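Local coordinates for SnoaL-like domain-containing protein (Silicibacter pomeroyi, PDB 3FLJ) that is of unknown function but adopts a cystatin-like fold of the SnoaL-like family, whose cone-shaped domain may hold a small-molecule pocket, at residues 62-65 against 66-70. Numbering follows the deposited sequence.
Sequences DPVA and AVLGH
V64 and L68 meet one helical turn apart, joined through both backbone and side chain: L68 N donates to V64 O at 2.9 Å with an N-H...O angle of 168°, and V64 CG1 lies 3.8 Å from L68 CD1, the two side chains running side by side. A chi1 of -69° turns L68 CG back beside its own backbone N, the donor to V64 O, which brings CG to 3.4 Å from V64 O. The same i to i+4 pattern satisfies the neighbouring carbonyls. V67 N reaches P63 O at 3.0 Å and G69 N reaches A65 O at 2.9 Å, whereas the bond from A66 N to D62 O is longer, 3.3 Å; A66 O in turn accepts from H70 N. P63 O also has V67 CG2 against it at 3.2 Å, an apolar neighbour beside its N-H partner. All this belongs to helix 61-74, which in the cystatin-like fold packs against the curved sheet: V64, V67 and L68 touch F49 of strand 47-50, P63 and A66 touch Y150 of helix 147-150, and A66 and V67 its F147. The L68 side chain also lies near an unidentified bound molecule, perhaps from the crystallisation liquor, which may mark a pocket. D62 OD1 is hydrogen-bonded to H40 NE2.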
ATOM      1  N   ASP A  62     -10.137  21.547  -3.326  1.00 45.98           N
ATOM      2  CA  ASP A  62     -11.558  21.374  -3.709  1.00 46.23           C
ATOM      3  C   ASP A  62     -11.829  20.044  -4.447  1.00 45.86           C
ATOM      4  O   ASP A  62     -12.654  19.253  -3.974  1.00 45.51           O
ATOM      5  CB  ASP A  62     -12.110  22.589  -4.476  1.00 47.78           C
ATOM      6  CG  ASP A  62     -12.282  23.828  -3.611  1.00 51.22           C
ATOM      7  OD1 ASP A  62     -11.900  23.840  -2.424  1.00 56.04           O
ATOM      8  OD2 ASP A  62     -12.805  24.825  -4.150  1.00 55.65           O
ATOM      9  N   PRO A  63     -11.156  19.793  -5.592  1.00 45.69           N
ATOM     10  CA  PRO A  63     -11.359  18.490  -6.240  1.00 44.75           C
ATOM     11  C   PRO A  63     -10.927  17.250  -5.417  1.00 44.42           C
ATOM     12  O   PRO A  63     -11.630  16.232  -5.455  1.00 43.51           O
ATOM     13  CB  PRO A  63     -10.565  18.615  -7.552  1.00 45.53           C
ATOM     14  CG  PRO A  63      -9.679  19.754  -7.400  1.00 46.86           C
ATOM     15  CD  PRO A  63     -10.299  20.676  -6.414  1.00 46.24           C
ATOM     16  N   VAL A  64      -9.821  17.350  -4.670  1.00 43.59           N
ATOM     17  CA  VAL A  64      -9.325  16.213  -3.858  1.00 43.87           C
ATOM     18  C   VAL A  64     -10.302  15.848  -2.734  1.00 44.58           C
ATOM     19  O   VAL A  64     -10.561  14.662  -2.518  1.00 45.53           O
ATOM     20  CB  VAL A  64      -7.878  16.440  -3.354  1.00 42.65           C
ATOM     21  CG1 VAL A  64      -7.459  15.396  -2.302  1.00 42.15           C
ATOM     22  CG2 VAL A  64      -6.923  16.441  -4.556  1.00 41.02           C
ATOM     23  N   ALA A  65     -10.834  16.858  -2.037  1.00 44.35           N
ATOM     24  CA  ALA A  65     -11.823  16.640  -0.960  1.00 44.16           C
ATOM     25  C   ALA A  65     -13.085  15.929  -1.505  1.00 44.33           C
ATOM     26  O   ALA A  65     -13.611  15.026  -0.856  1.00 44.78           O
ATOM     27  CB  ALA A  65     -12.186  17.966  -0.259  1.00 43.21           C
ATOM     28  N   ALA A  66     -13.537  16.345  -2.696  1.00 43.87           N
ATOM     29  CA  ALA A  66     -14.671  15.723  -3.406  1.00 43.43           C
ATOM     30  C   ALA A  66     -14.400  14.268  -3.771  1.00 42.57           C
ATOM     31  O   ALA A  66     -15.262  13.417  -3.562  1.00 43.26           O
ATOM     32  CB  ALA A  66     -15.051  16.527  -4.657  1.00 43.69           C
ATOM     33  N   VAL A  67     -13.203  13.987  -4.291  1.00 42.31           N
ATOM     34  CA  VAL A  67     -12.798  12.621  -4.640  1.00 42.80           C
ATOM     35  C   VAL A  67     -12.754  11.755  -3.381  1.00 43.45           C
ATOM     36  O   VAL A  67     -13.330  10.671  -3.374  1.00 44.33           O
ATOM     37  CB  VAL A  67     -11.442  12.568  -5.438  1.00 43.22           C
ATOM     38  CG1 VAL A  67     -10.993  11.122  -5.685  1.00 42.37           C
ATOM     39  CG2 VAL A  67     -11.594  13.290  -6.764  1.00 42.26           C
ATOM     40  N   LEU A  68     -12.118  12.254  -2.314  1.00 43.06           N
ATOM     41  CA  LEU A  68     -12.026  11.517  -1.037  1.00 43.41           C
ATOM     42  C   LEU A  68     -13.393  11.249  -0.400  1.00 44.36           C
ATOM     43  O   LEU A  68     -13.590  10.175   0.187  1.00 46.06           O
ATOM     44  CB  LEU A  68     -11.083  12.219  -0.047  1.00 44.11           C
ATOM     45  CG  LEU A  68      -9.593  12.197  -0.419  1.00 43.56           C
ATOM     46  CD1 LEU A  68      -8.812  13.206   0.442  1.00 45.89           C
ATOM     47  CD2 LEU A  68      -8.998  10.776  -0.275  1.00 45.31           C
ATOM     48  N   GLY A  69     -14.311  12.217  -0.522  1.00 43.57           N
ATOM     49  CA  GLY A  69     -15.708  12.063  -0.098  1.00 44.51           C
ATOM     50  C   GLY A  69     -16.377  10.878  -0.792  1.00 44.74           C
ATOM     51  O   GLY A  69     -17.019  10.063  -0.123  1.00 44.30           O
ATOM     52  N   HIS A  70     -16.183  10.767  -2.117  1.00 45.24           N
ATOM     53  CA  HIS A  70     -16.701   9.627  -2.903  1.00 45.18           C
ATOM     54  C   HIS A  70     -16.058   8.294  -2.528  1.00 45.12           C
ATOM     55  O   HIS A  70     -16.762   7.293  -2.467  1.00 46.12           O
ATOM     56  CB  HIS A  70     -16.590   9.861  -4.418  1.00 45.56           C
ATOM     57  CG  HIS A  70     -17.585  10.847  -4.944  1.00 43.75           C
ATOM     58  ND1 HIS A  70     -18.941  10.618  -4.893  1.00 44.34           N
ATOM     59  CD2 HIS A  70     -17.427  12.049  -5.546  1.00 46.46           C
ATOM     60  CE1 HIS A  70     -19.581  11.641  -5.434  1.00 44.57           C
ATOM     61  NE2 HIS A  70     -18.684  12.525  -5.835  1.00 41.63           N
TER